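Local coordinates for periplasmic binding protein (Sulfurospirillum deleyianum, PDB 4PAG) that probably captures a solute outside the inner membrane for an ABC transporter, as in the iron and vitamin B12 binding-protein family, and holds a histidine in the crystal, at residues A[33-38]-A[307-312]; A[220-225]-A[248-253]; A[91-96]-A[107-112]. One frame throughout, in Å; residues are numbered along the deposited sequence.

Overall arrangement
Interactions 3 and 2 belong to lobes built on separate parallel sheets, on opposite sides of the chain's centre, with their own centres about 45 Å apart. Interaction 3 packs helix 99-112 on the three-stranded sheet that includes 92-96, and interaction 2 joins helix 219-225 to the turn leading into helix 251-254, beside strand 229-232 of the four-stranded sheet. Interaction 1 brings helix 28-37 against the end of helix 297-309, closing a chain loop that contains first interaction 3 and then interaction 2; its centre is about 25 Å from that of interaction 3 and about 39 Å from that of interaction 2. This two-lobed plan is consistent with a periplasmic binding protein.

Interaction 1 (A[33-38]-A[307-312])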
HETATM    1  N   MSE A  33       8.302  -3.274   0.418  1.00 15.20           N
HETATM    2  CA  MSE A  33       8.551  -4.082  -0.780  1.00 17.59           C
HETATM    3  C   MSE A  33       9.916  -4.735  -0.733  1.00 16.68           C
HETATM    4  O   MSE A  33      10.075  -5.907  -1.099  1.00 15.85           O
HETATM    5  CB  MSE A  33       8.406  -3.156  -1.985  1.00 19.79           C
HETATM    6  CG  MSE A  33       8.624  -3.872  -3.308  1.00 23.01           C
HETATM    7 SE   MSE A  33       7.893  -2.761  -4.765  1.00 30.46          SE
HETATM    8  CE  MSE A  33       8.550  -0.984  -4.253  1.00 24.87           C
ATOM      9  N   ILE A  34      10.919  -3.993  -0.276  1.00 16.61           N
ATOM     10  CA  ILE A  34      12.253  -4.574  -0.103  1.00 17.25           C
ATOM     11  C   ILE A  34      12.191  -5.713   0.917  1.00 16.13           C
ATOM     12  O   ILE A  34      12.842  -6.745   0.738  1.00 15.73           O
ATOM     13  CB  ILE A  34      13.291  -3.528   0.342  1.00 17.58           C
ATOM     14  CG1 ILE A  34      13.498  -2.477  -0.756  1.00 18.43           C
ATOM     15  CG2 ILE A  34      14.620  -4.202   0.673  1.00 17.94           C
ATOM     16  CD1 ILE A  34      14.258  -1.239  -0.303  1.00 17.97           C
ATOM     17  N   TYR A  35      11.398  -5.530   1.975  1.00 15.73           N
ATOM     18  CA  TYR A  35      11.256  -6.567   2.996  1.00 15.42           C
ATOM     19  C   TYR A  35      10.879  -7.919   2.381  1.00 14.81           C
ATOM     20  O   TYR A  35      11.517  -8.928   2.667  1.00 14.88           O
ATOM     21  CB  TYR A  35      10.242  -6.196   4.100  1.00 14.54           C
ATOM     22  CG  TYR A  35      10.031  -7.389   4.983  1.00 15.22           C
ATOM     23  CD1 TYR A  35      10.921  -7.685   6.010  1.00 15.04           C
ATOM     24  CD2 TYR A  35       9.019  -8.297   4.711  1.00 14.80           C
ATOM     25  CE1 TYR A  35      10.782  -8.839   6.765  1.00 16.61           C
ATOM     26  CE2 TYR A  35       8.873  -9.448   5.451  1.00 15.81           C
ATOM     27  CZ  TYR A  35       9.749  -9.716   6.480  1.00 17.40           C
ATOM     28  OH  TYR A  35       9.581 -10.864   7.218  1.00 17.32           O
ATOM     29  N   VAL A  36       9.841  -7.940   1.550  1.00 13.86           N
ATOM     30  CA  VAL A  36       9.346  -9.209   1.019  1.00 14.11           C
ATOM     31  C   VAL A  36      10.292  -9.831  -0.014  1.00 15.18           C
ATOM     32  O   VAL A  36      10.242 -11.027  -0.227  1.00 14.37           O
ATOM     33  CB  VAL A  36       7.888  -9.130   0.474  1.00 14.53           C
ATOM     34  CG1 VAL A  36       6.906  -8.947   1.626  1.00 14.62           C
ATOM     35  CG2 VAL A  36       7.725  -8.041  -0.572  1.00 14.19           C
ATOM     36  N   ILE A  37      11.156  -9.028  -0.641  1.00 16.34           N
ATOM     37  CA  ILE A  37      12.196  -9.570  -1.515  1.00 16.33           C
ATOM     38  C   ILE A  37      13.317 -10.158  -0.645  1.00 17.84           C
ATOM     39  O   ILE A  37      13.625 -11.348  -0.739  1.00 19.63           O
ATOM     40  CB  ILE A  37      12.742  -8.514  -2.500  1.00 17.08           C
ATOM     41  CG1 ILE A  37      11.631  -8.049  -3.440  1.00 17.15           C
ATOM     42  CG2 ILE A  37      13.904  -9.078  -3.321  1.00 17.51           C
ATOM     43  CD1 ILE A  37      11.986  -6.805  -4.226  1.00 18.14           C
ATOM     44  N   ASP A  38      13.908  -9.332   0.212  1.00 16.77           N
ATOM     45  CA  ASP A  38      14.931  -9.798   1.156  1.00 19.09           C
ATOM     46  C   ASP A  38      15.198  -8.699   2.179  1.00 19.57           C
ATOM     47  O   ASP A  38      15.634  -7.610   1.817  1.00 18.63           O
ATOM     48  CB  ASP A  38      16.226 -10.154   0.409  1.00 20.37           C
ATOM     49  CG  ASP A  38      17.306 -10.711   1.318  1.00 23.54           C
ATOM     50  OD1 ASP A  38      17.016 -11.107   2.468  1.00 26.10           O
ATOM     51  OD2 ASP A  38      18.468 -10.746   0.877  1.00 27.93           O
ATOM     52  N   LEU A 307       3.428 -16.964  -0.019  1.00 14.03           N
ATOM     53  CA  LEU A 307       4.532 -16.592  -0.905  1.00 14.40           C
ATOM     54  C   LEU A 307       5.225 -15.320  -0.427  1.00 14.78           C
ATOM     55  O   LEU A 307       6.460 -15.289  -0.294  1.00 14.94           O
ATOM     56  CB  LEU A 307       4.032 -16.418  -2.343  1.00 14.80           C
ATOM     57  CG  LEU A 307       5.075 -15.951  -3.368  1.00 15.37           C
ATOM     58  CD1 LEU A 307       6.196 -16.975  -3.501  1.00 15.54           C
ATOM     59  CD2 LEU A 307       4.436 -15.682  -4.717  1.00 16.23           C
ATOM     60  N   PHE A 308       4.444 -14.276  -0.155  1.00 14.11           N
ATOM     61  CA  PHE A 308       5.025 -12.972   0.209  1.00 14.35           C
ATOM     62  C   PHE A 308       5.648 -12.946   1.600  1.00 14.18           C
ATOM     63  O   PHE A 308       6.701 -12.341   1.782  1.00 16.09           O
ATOM     64  CB  PHE A 308       4.006 -11.827   0.036  1.00 15.09           C
ATOM     65  CG  PHE A 308       3.848 -11.385  -1.389  1.00 14.39           C
ATOM     66  CD1 PHE A 308       3.125 -12.146  -2.281  1.00 14.85           C
ATOM     67  CD2 PHE A 308       4.478 -10.233  -1.852  1.00 14.68           C
ATOM     68  CE1 PHE A 308       2.998 -11.765  -3.608  1.00 15.13           C
ATOM     69  CE2 PHE A 308       4.349  -9.842  -3.171  1.00 15.09           C
ATOM     70  CZ  PHE A 308       3.611 -10.611  -4.056  1.00 14.48           C
ATOM     71  N   PHE A 309       5.022 -13.614   2.569  1.00 14.78           N
ATOM     72  CA  PHE A 309       5.472 -13.556   3.961  1.00 15.48           C
ATOM     73  C   PHE A 309       6.021 -14.879   4.495  1.00 16.20           C
ATOM     74  O   PHE A 309       6.635 -14.899   5.557  1.00 18.80           O
ATOM     75  CB  PHE A 309       4.343 -13.036   4.867  1.00 15.73           C
ATOM     76  CG  PHE A 309       3.980 -11.600   4.605  1.00 16.45           C
ATOM     77  CD1 PHE A 309       4.825 -10.576   5.024  1.00 15.96           C
ATOM     78  CD2 PHE A 309       2.816 -11.265   3.923  1.00 17.70           C
ATOM     79  CE1 PHE A 309       4.509  -9.248   4.771  1.00 16.36           C
ATOM     80  CE2 PHE A 309       2.497  -9.937   3.672  1.00 17.37           C
ATOM     81  CZ  PHE A 309       3.345  -8.928   4.095  1.00 16.89           C
ATOM     82  N   GLY A 310       5.816 -15.976   3.766  1.00 15.89           N
ATOM     83  CA  GLY A 310       6.240 -17.289   4.241  1.00 18.24           C
ATOM     84  C   GLY A 310       5.409 -17.762   5.421  1.00 19.24           C
ATOM     85  O   GLY A 310       5.905 -18.493   6.274  1.00 21.50           O
ATOM     86  N   VAL A 311       4.145 -17.345   5.469  1.00 20.40           N
ATOM     87  CA  VAL A 311       3.282 -17.597   6.619  1.00 21.85           C
ATOM     88  C   VAL A 311       2.050 -18.391   6.200  1.00 21.58           C
ATOM     89  O   VAL A 311       1.379 -18.037   5.231  1.00 18.13           O
ATOM     90  CB  VAL A 311       2.843 -16.280   7.278  1.00 23.68           C
ATOM     91  CG1 VAL A 311       1.786 -16.530   8.344  1.00 26.94           C
ATOM     92  CG2 VAL A 311       4.049 -15.578   7.889  1.00 23.79           C
ATOM     93  N   GLU A 312       1.771 -19.460   6.939  1.00 21.50           N
ATOM     94  CA  GLU A 312       0.583 -20.290   6.732  1.00 22.36           C
ATOM     95  C   GLU A 312      -0.507 -19.788   7.642  1.00 22.92           C
ATOM     96  O   GLU A 312      -0.278 -19.600   8.830  1.00 25.84           O
ATOM     97  CB  GLU A 312       0.874 -21.736   7.110  1.00 26.71           C
ATOM     98  CG  GLU A 312       1.920 -22.390   6.237  1.00 29.61           C
ATOM     99  CD  GLU A 312       1.382 -22.751   4.873  1.00 36.27           C
ATOM    100  OE1 GLU A 312       0.140 -22.835   4.715  1.00 40.94           O
ATOM    101  OE2 GLU A 312       2.207 -22.958   3.963  1.00 39.95           O
TER
HETATM  102  O   HOH W   1       7.693 -12.624   6.673  1.00 21.84           O
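V36 and F308 are the residues whose CA atoms lie nearest across this contact, 5.8 Å apart, where the last turn of helix 28-37 meets the end of helix 297-309. D38 is the first residue to leave helical geometry on one side, and G310, with positive phi, does so on the other. No direct hydrogen bond crosses between the segments.

V36 points its side chain at the second segment and divides it between two phenylalanines. Its CG1 sits 3.4 Å from F308 O and 4.0 Å from F309 CE1, reaching the F309 ring obliquely. The other methyl, CG2, comes near the plane of the F308 ring and meets its edge at CD2, 4.1 Å away. The valine torsion (chi1 -70°) sets CG1 anti to the carbonyl carbon and CG2 between N and C, which turns one methyl to each phenylalanine ring.

The contact ties together segments whose nearest ends are 269 residues apart, in a fold of the periplasmic binding protein family. Helix 141-163 covers the same cluster, L147 touching both V36 and F308, while R143 hydrogen-bonds V36 O and L307 O and so bridges the two helix ends.

Y35 reaches across with its ring, CE2 lying 4.2 Å from F309 CD1. Its OH donates to a water 2.6 Å away, and that water in turn donates to F309 O at 2.7 Å. Y35 OH also accepts a hydrogen bond from the backbone N of S62. The water lies in the plane of the Y35 ring, at its edge, and likewise at the edge of the F309 ring, in its plane.

Interaction 2 (A[220-225]-A[248-253]); sequences EQIILY and AVLKAV
V249 and L250 press against I222 and I223 where helix 219-225 faces the turn before helix 251-254, beside the four-stranded parallel sheet of a periplasmic binding protein fold. The nearest CA atoms are those of I223 and L250, 6.5 Å apart, and no hydrogen bond links the two segments.

V249, in a short 3-10 turn, aims its side chain at the helix. With chi1 at 65°, CG1 is set between the backbone N and the carbonyl carbon, and this methyl does the touching: it lies 3.8 Å from I223 CD1 and equally near I223 CG1. The two side chains cross at about a right angle, and the one methyl touches both carbons of the isoleucine's longer branch. V249 itself is exposed, which puts this half of the contact at the protein surface.

Next comes L250, buried and in the N-cap position of the following helix. Its two methyls are shared between neighbouring isoleucines. CD1 meets I222 CG2 at 4.1 Å, whereas CD2 rests on the helix backbone, 3.9 Å from I223 CA, with I223 CG1 slightly farther off. The leucine also touches I230 of strand 229-232, and I222 packs on L182 and V217; this side of the contact therefore runs inward toward the sheet.

From K251 onward the chain enters helix 251-254 and turns from the isoleucines, although A252 still packs on I230. Against the helix backbone, the CD2 methyl of L250 also lies 4.1 Å from I222 O.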
ATOM      1  N   GLU A 220     -23.186  15.661   6.515  1.00 19.29           N
ATOM      2  CA  GLU A 220     -24.283  15.992   5.620  1.00 21.84           C
ATOM      3  C   GLU A 220     -23.924  15.663   4.162  1.00 17.98           C
ATOM      4  O   GLU A 220     -24.756  15.180   3.396  1.00 18.32           O
ATOM      5  CB  GLU A 220     -24.671  17.466   5.815  1.00 25.45           C
ATOM      6  CG  GLU A 220     -25.341  17.764   7.170  1.00 30.97           C
ATOM      7  CD  GLU A 220     -24.433  17.622   8.414  1.00 36.32           C
ATOM      8  OE1 GLU A 220     -23.192  17.865   8.340  1.00 30.79           O
ATOM      9  OE2 GLU A 220     -24.976  17.273   9.496  1.00 43.52           O
ATOM     10  N   GLN A 221     -22.663  15.880   3.805  1.00 17.23           N
ATOM     11  CA  GLN A 221     -22.147  15.537   2.484  1.00 16.85           C
ATOM     12  C   GLN A 221     -22.108  14.022   2.231  1.00 16.22           C
ATOM     13  O   GLN A 221     -22.398  13.559   1.127  1.00 16.28           O
ATOM     14  CB  GLN A 221     -20.742  16.112   2.314  1.00 16.81           C
ATOM     15  CG  GLN A 221     -20.201  15.966   0.902  1.00 18.79           C
ATOM     16  CD  GLN A 221     -21.051  16.719  -0.094  1.00 18.23           C
ATOM     17  OE1 GLN A 221     -21.218  17.920   0.032  1.00 19.87           O
ATOM     18  NE2 GLN A 221     -21.605  16.019  -1.072  1.00 19.55           N
ATOM     19  N   ILE A 222     -21.737  13.255   3.249  1.00 15.71           N
ATOM     20  CA  ILE A 222     -21.707  11.787   3.135  1.00 17.36           C
ATOM     21  C   ILE A 222     -23.119  11.247   2.884  1.00 17.14           C
ATOM     22  O   ILE A 222     -23.315  10.368   2.044  1.00 15.82           O
ATOM     23  CB  ILE A 222     -21.087  11.133   4.383  1.00 18.17           C
ATOM     24  CG1 ILE A 222     -19.621  11.563   4.523  1.00 18.03           C
ATOM     25  CG2 ILE A 222     -21.198   9.610   4.306  1.00 18.11           C
ATOM     26  CD1 ILE A 222     -19.022  11.339   5.896  1.00 19.17           C
ATOM     27  N   ILE A 223     -24.099  11.793   3.599  1.00 17.59           N
ATOM     28  CA  ILE A 223     -25.503  11.453   3.344  1.00 17.33           C
ATOM     29  C   ILE A 223     -25.870  11.717   1.886  1.00 17.43           C
ATOM     30  O   ILE A 223     -26.500  10.868   1.244  1.00 18.56           O
ATOM     31  CB  ILE A 223     -26.463  12.227   4.268  1.00 18.52           C
ATOM     32  CG1 ILE A 223     -26.297  11.769   5.713  1.00 20.25           C
ATOM     33  CG2 ILE A 223     -27.914  12.045   3.814  1.00 19.05           C
ATOM     34  CD1 ILE A 223     -27.078  12.603   6.708  1.00 24.07           C
ATOM     35  N   LEU A 224     -25.479  12.878   1.360  1.00 17.42           N
ATOM     36  CA  LEU A 224     -25.763  13.215  -0.041  1.00 19.27           C
ATOM     37  C   LEU A 224     -25.120  12.225  -0.997  1.00 17.87           C
ATOM     38  O   LEU A 224     -25.744  11.818  -1.971  1.00 17.85           O
ATOM     39  CB  LEU A 224     -25.299  14.635  -0.390  1.00 20.36           C
ATOM     40  CG  LEU A 224     -26.123  15.766   0.210  1.00 22.36           C
ATOM     41  CD1 LEU A 224     -25.416  17.098   0.011  1.00 23.81           C
ATOM     42  CD2 LEU A 224     -27.528  15.802  -0.392  1.00 24.67           C
ATOM     43  N   TYR A 225     -23.879  11.832  -0.707  1.00 16.61           N
ATOM     44  CA  TYR A 225     -23.160  10.892  -1.551  1.00 16.26           C
ATOM     45  C   TYR A 225     -23.826   9.505  -1.607  1.00 16.83           C
ATOM     46  O   TYR A 225     -23.691   8.799  -2.605  1.00 16.23           O
ATOM     47  CB  TYR A 225     -21.691  10.767  -1.111  1.00 15.73           C
ATOM     48  CG  TYR A 225     -20.764  11.927  -1.476  1.00 15.65           C
ATOM     49  CD1 TYR A 225     -20.980  12.711  -2.614  1.00 17.07           C
ATOM     50  CD2 TYR A 225     -19.621  12.190  -0.713  1.00 16.32           C
ATOM     51  CE1 TYR A 225     -20.113  13.745  -2.952  1.00 17.58           C
ATOM     52  CE2 TYR A 225     -18.740  13.219  -1.047  1.00 17.08           C
ATOM     53  CZ  TYR A 225     -18.992  13.995  -2.163  1.00 18.52           C
ATOM     54  OH  TYR A 225     -18.127  15.017  -2.506  1.00 18.93           O
ATOM     55  N   ALA A 248     -27.212   5.527  11.090  1.00 16.99           N
ATOM     56  CA  ALA A 248     -28.215   4.599  10.565  1.00 18.06           C
ATOM     57  C   ALA A 248     -29.047   5.191   9.421  1.00 15.03           C
ATOM     58  O   ALA A 248     -29.781   4.467   8.768  1.00 16.71           O
ATOM     59  CB  ALA A 248     -29.128   4.126  11.689  1.00 21.85           C
ATOM     60  N   VAL A 249     -28.955   6.500   9.189  1.00 15.75           N
ATOM     61  CA  VAL A 249     -29.565   7.104   7.998  1.00 17.82           C
ATOM     62  C   VAL A 249     -28.989   6.532   6.694  1.00 15.58           C
ATOM     63  O   VAL A 249     -29.661   6.517   5.668  1.00 16.01           O
ATOM     64  CB  VAL A 249     -29.439   8.648   8.005  1.00 21.20           C
ATOM     65  CG1 VAL A 249     -27.988   9.111   7.924  1.00 21.73           C
ATOM     66  CG2 VAL A 249     -30.220   9.241   6.857  1.00 25.35           C
ATOM     67  N   LEU A 250     -27.747   6.061   6.740  1.00 15.43           N
ATOM     68  CA  LEU A 250     -27.070   5.570   5.546  1.00 16.21           C
ATOM     69  C   LEU A 250     -27.488   4.145   5.195  1.00 15.88           C
ATOM     70  O   LEU A 250     -27.479   3.259   6.054  1.00 15.03           O
ATOM     71  CB  LEU A 250     -25.560   5.608   5.762  1.00 16.09           C
ATOM     72  CG  LEU A 250     -24.930   6.986   5.981  1.00 18.83           C
ATOM     73  CD1 LEU A 250     -23.451   6.842   6.294  1.00 19.93           C
ATOM     74  CD2 LEU A 250     -25.116   7.881   4.767  1.00 20.63           C
ATOM     75  N   LYS A 251     -27.822   3.916   3.928  1.00 16.99           N
ATOM     76  CA  LYS A 251     -28.205   2.578   3.467  1.00 19.45           C
ATOM     77  C   LYS A 251     -27.057   1.569   3.643  1.00 17.44           C
ATOM     78  O   LYS A 251     -27.294   0.412   3.962  1.00 15.67           O
ATOM     79  CB  LYS A 251     -28.672   2.599   2.005  1.00 24.05           C
ATOM     80  CG  LYS A 251     -29.865   3.509   1.717  1.00 32.73           C
ATOM     81  CD  LYS A 251     -31.219   2.878   2.042  1.00 40.86           C
ATOM     82  CE  LYS A 251     -32.363   3.804   1.622  1.00 45.48           C
ATOM     83  NZ  LYS A 251     -33.747   3.265   1.835  1.00 41.00           N
ATOM     84  N   ALA A 252     -25.814   2.001   3.439  1.00 17.05           N
ATOM     85  CA  ALA A 252     -24.675   1.116   3.643  1.00 16.91           C
ATOM     86  C   ALA A 252     -24.653   0.597   5.081  1.00 17.02           C
ATOM     87  O   ALA A 252     -24.319  -0.563   5.318  1.00 17.97           O
ATOM     88  CB  ALA A 252     -23.367   1.825   3.310  1.00 16.66           C
ATOM     89  N   VAL A 253     -25.033   1.453   6.030  1.00 15.96           N
ATOM     90  CA  VAL A 253     -25.039   1.086   7.443  1.00 16.56           C
ATOM     91  C   VAL A 253     -26.192   0.119   7.734  1.00 16.56           C
ATOM     92  O   VAL A 253     -25.998  -0.888   8.416  1.00 16.20           O
ATOM     93  CB  VAL A 253     -25.078   2.332   8.354  1.00 16.91           C
ATOM     94  CG1 VAL A 253     -25.348   1.953   9.804  1.00 19.27           C
ATOM     95  CG2 VAL A 253     -23.771   3.105   8.235  1.00 16.00           C
TER

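Interaction 3 (A[91-96]-A[107-112]); sequences DVIITW and KDLARI
L109 of helix 99-112 meets both I93 and T95 of strand 92-96. The two axes run antiparallel (178°) and come within 11.7 Å, the usual arrangement in a beta-alpha-beta crossover; here the unit continues into strand 116-119, parallel to 92-96.

The CB of L109 points toward the strand without touching it, and CG carries the chain further across. Chi1 of -74° holds CG anti to the carbonyl carbon, beside the backbone N. Contact is made by the two methyls beyond CG, each meeting a different residue. CD1 faces the methyl of T95 tip to tip, at 3.9 Å from CG2. CD2 meets the CD1 end of I93, also at 3.9 Å, and these two side chains slide past each other in opposite directions instead of meeting head-on. The leucine thus spans alternate residues on one face of the strand.

A turn later, I112 adds a looser touch: its CG2 lies 4.5 Å from I93 CD1, so I93 CD1 has neighbours from two positions of the helix, L109 and I112. I93 also packs on I85 of helix 82-88, while L82 of the same helix touches I112, extending the apolar layer beyond the pair. L109 additionally reaches A116 of strand 116-119.

T95 sends its two branches to different tasks. CG2 serves the leucine, whereas OG1 makes a weak hydrogen bond to L117 O on the neighbouring strand. All four contacting residues are buried and no polar bond crosses between the segments, which implies that helix and sheet are held here by methyl packing and exclusion of water, with the threonine's polar end turned to backbone instead.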
ATOM      1  N   ASP A  91      24.510   0.954   0.120  1.00 24.96           N
ATOM      2  CA  ASP A  91      25.081   0.894  -1.243  1.00 25.30           C
ATOM      3  C   ASP A  91      24.207   1.655  -2.243  1.00 25.27           C
ATOM      4  O   ASP A  91      24.699   2.221  -3.218  1.00 26.82           O
ATOM      5  CB  ASP A  91      25.234  -0.556  -1.711  1.00 29.57           C
ATOM      6  CG  ASP A  91      26.148  -1.376  -0.809  1.00 33.18           C
ATOM      7  OD1 ASP A  91      27.182  -0.840  -0.371  1.00 41.83           O
ATOM      8  OD2 ASP A  91      25.834  -2.557  -0.536  1.00 33.38           O
ATOM      9  N   VAL A  92      22.901   1.648  -2.003  1.00 23.69           N
ATOM     10  CA  VAL A  92      21.961   2.341  -2.873  1.00 20.81           C
ATOM     11  C   VAL A  92      20.712   2.714  -2.068  1.00 19.47           C
ATOM     12  O   VAL A  92      20.392   2.058  -1.072  1.00 17.85           O
ATOM     13  CB  VAL A  92      21.611   1.472  -4.108  1.00 21.09           C
ATOM     14  CG1 VAL A  92      20.817   0.239  -3.702  1.00 21.73           C
ATOM     15  CG2 VAL A  92      20.867   2.280  -5.160  1.00 19.84           C
ATOM     16  N   ILE A  93      20.051   3.791  -2.484  1.00 18.73           N
ATOM     17  CA  ILE A  93      18.771   4.209  -1.915  1.00 19.21           C
ATOM     18  C   ILE A  93      17.717   4.061  -3.010  1.00 18.14           C
ATOM     19  O   ILE A  93      17.932   4.475  -4.143  1.00 18.20           O
ATOM     20  CB  ILE A  93      18.814   5.675  -1.432  1.00 21.13           C
ATOM     21  CG1 ILE A  93      19.838   5.828  -0.302  1.00 23.28           C
ATOM     22  CG2 ILE A  93      17.432   6.139  -0.968  1.00 21.19           C
ATOM     23  CD1 ILE A  93      20.094   7.263   0.104  1.00 24.60           C
ATOM     24  N   ILE A  94      16.596   3.440  -2.671  1.00 18.03           N
ATOM     25  CA  ILE A  94      15.489   3.292  -3.586  1.00 17.46           C
ATOM     26  C   ILE A  94      14.406   4.268  -3.145  1.00 17.43           C
ATOM     27  O   ILE A  94      13.986   4.241  -1.991  1.00 19.08           O
ATOM     28  CB  ILE A  94      14.920   1.860  -3.567  1.00 17.73           C
ATOM     29  CG1 ILE A  94      16.023   0.810  -3.779  1.00 19.95           C
ATOM     30  CG2 ILE A  94      13.837   1.717  -4.618  1.00 16.87           C
ATOM     31  CD1 ILE A  94      16.753   0.903  -5.103  1.00 21.35           C
ATOM     32  N   THR A  95      13.961   5.127  -4.056  1.00 17.10           N
ATOM     33  CA  THR A  95      12.955   6.131  -3.727  1.00 17.07           C
ATOM     34  C   THR A  95      11.621   5.928  -4.438  1.00 18.12           C
ATOM     35  O   THR A  95      11.509   5.175  -5.411  1.00 18.52           O
ATOM     36  CB  THR A  95      13.455   7.564  -3.998  1.00 17.54           C
ATOM     37  OG1 THR A  95      13.428   7.843  -5.401  1.00 18.70           O
ATOM     38  CG2 THR A  95      14.858   7.753  -3.474  1.00 18.03           C
ATOM     39  N   TRP A  96      10.617   6.630  -3.919  1.00 16.74           N
ATOM     40  CA  TRP A  96       9.254   6.612  -4.440  1.00 17.23           C
ATOM     41  C   TRP A  96       9.110   7.707  -5.510  1.00 17.29           C
ATOM     42  O   TRP A  96       9.226   8.887  -5.213  1.00 18.51           O
ATOM     43  CB  TRP A  96       8.319   6.825  -3.246  1.00 16.97           C
ATOM     44  CG  TRP A  96       6.850   6.809  -3.477  1.00 17.90           C
ATOM     45  CD1 TRP A  96       6.181   6.552  -4.637  1.00 18.59           C
ATOM     46  CD2 TRP A  96       5.855   7.024  -2.477  1.00 17.76           C
ATOM     47  NE1 TRP A  96       4.824   6.625  -4.420  1.00 18.58           N
ATOM     48  CE2 TRP A  96       4.601   6.918  -3.101  1.00 18.99           C
ATOM     49  CE3 TRP A  96       5.908   7.334  -1.114  1.00 19.06           C
ATOM     50  CZ2 TRP A  96       3.403   7.087  -2.405  1.00 19.09           C
ATOM     51  CZ3 TRP A  96       4.718   7.498  -0.420  1.00 19.16           C
ATOM     52  CH2 TRP A  96       3.483   7.382  -1.071  1.00 19.81           C
ATOM     53  N   LYS A 107      16.407  17.049  -4.059  1.00 26.65           N
ATOM     54  CA  LYS A 107      17.200  18.015  -3.285  1.00 30.69           C
ATOM     55  C   LYS A 107      18.058  17.329  -2.219  1.00 28.30           C
ATOM     56  O   LYS A 107      19.277  17.506  -2.181  1.00 28.81           O
ATOM     57  CB  LYS A 107      16.296  19.016  -2.557  1.00 34.88           C
ATOM     58  CG  LYS A 107      15.554  20.035  -3.405  1.00 42.01           C
ATOM     59  CD  LYS A 107      14.967  21.122  -2.496  1.00 52.89           C
ATOM     60  CE  LYS A 107      13.584  21.601  -2.924  1.00 56.69           C
ATOM     61  NZ  LYS A 107      13.591  22.371  -4.202  1.00 56.76           N
ATOM     62  N   ASP A 108      17.409  16.564  -1.346  1.00 28.61           N
ATOM     63  CA  ASP A 108      18.090  15.946  -0.205  1.00 30.01           C
ATOM     64  C   ASP A 108      19.076  14.854  -0.612  1.00 31.30           C
ATOM     65  O   ASP A 108      20.113  14.676   0.036  1.00 28.76           O
ATOM     66  CB  ASP A 108      17.073  15.347   0.775  1.00 29.65           C
ATOM     67  CG  ASP A 108      16.238  16.401   1.476  1.00 31.14           C
ATOM     68  OD1 ASP A 108      16.543  17.605   1.361  1.00 34.53           O
ATOM     69  OD2 ASP A 108      15.261  16.015   2.152  1.00 29.28           O
ATOM     70  N   LEU A 109      18.743  14.102  -1.658  1.00 28.86           N
ATOM     71  CA  LEU A 109      19.649  13.071  -2.166  1.00 27.95           C
ATOM     72  C   LEU A 109      20.949  13.677  -2.688  1.00 29.23           C
ATOM     73  O   LEU A 109      22.008  13.074  -2.539  1.00 29.70           O
ATOM     74  CB  LEU A 109      18.993  12.257  -3.279  1.00 27.64           C
ATOM     75  CG  LEU A 109      17.909  11.246  -2.895  1.00 27.21           C
ATOM     76  CD1 LEU A 109      17.333  10.677  -4.179  1.00 28.71           C
ATOM     77  CD2 LEU A 109      18.414  10.137  -1.984  1.00 27.65           C
ATOM     78  N   ALA A 110      20.865  14.858  -3.299  1.00 30.79           N
ATOM     79  CA  ALA A 110      22.055  15.575  -3.766  1.00 30.74           C
ATOM     80  C   ALA A 110      22.985  15.872  -2.593  1.00 33.00           C
ATOM     81  O   ALA A 110      24.196  15.688  -2.671  1.00 37.44           O
ATOM     82  CB  ALA A 110      21.663  16.865  -4.468  1.00 28.92           C
ATOM     83  N   ARG A 111      22.392  16.322  -1.499  1.00 33.77           N
ATOM     84  CA  ARG A 111      23.125  16.604  -0.274  1.00 38.70           C
ATOM     85  C   ARG A 111      23.817  15.362   0.289  1.00 38.05           C
ATOM     86  O   ARG A 111      24.967  15.432   0.718  1.00 40.40           O
ATOM     87  CB  ARG A 111      22.152  17.181   0.742  1.00 39.42           C
ATOM     88  CG  ARG A 111      22.745  17.544   2.079  1.00 38.99           C
ATOM     89  CD  ARG A 111      21.654  18.166   2.914  1.00 36.84           C
ATOM     90  NE  ARG A 111      21.981  18.154   4.326  1.00 38.92           N
ATOM     91  CZ  ARG A 111      21.136  18.519   5.283  1.00 43.80           C
ATOM     92  NH1 ARG A 111      19.904  18.928   4.977  1.00 43.90           N
ATOM     93  NH2 ARG A 111      21.524  18.473   6.549  1.00 45.29           N
ATOM     94  N   ILE A 112      23.107  14.236   0.261  1.00 39.72           N
ATOM     95  CA  ILE A 112      23.594  12.957   0.786  1.00 43.69           C
ATOM     96  C   ILE A 112      24.699  12.350  -0.071  1.00 38.62           C
ATOM     97  O   ILE A 112      25.645  11.774   0.466  1.00 38.31           O
ATOM     98  CB  ILE A 112      22.433  11.934   0.909  1.00 49.88           C
ATOM     99  CG1 ILE A 112      21.472  12.348   2.024  1.00 56.64           C
ATOM    100  CG2 ILE A 112      22.943  10.523   1.171  1.00 53.84           C
ATOM    101  CD1 ILE A 112      22.127  12.548   3.375  1.00 58.78           C
TER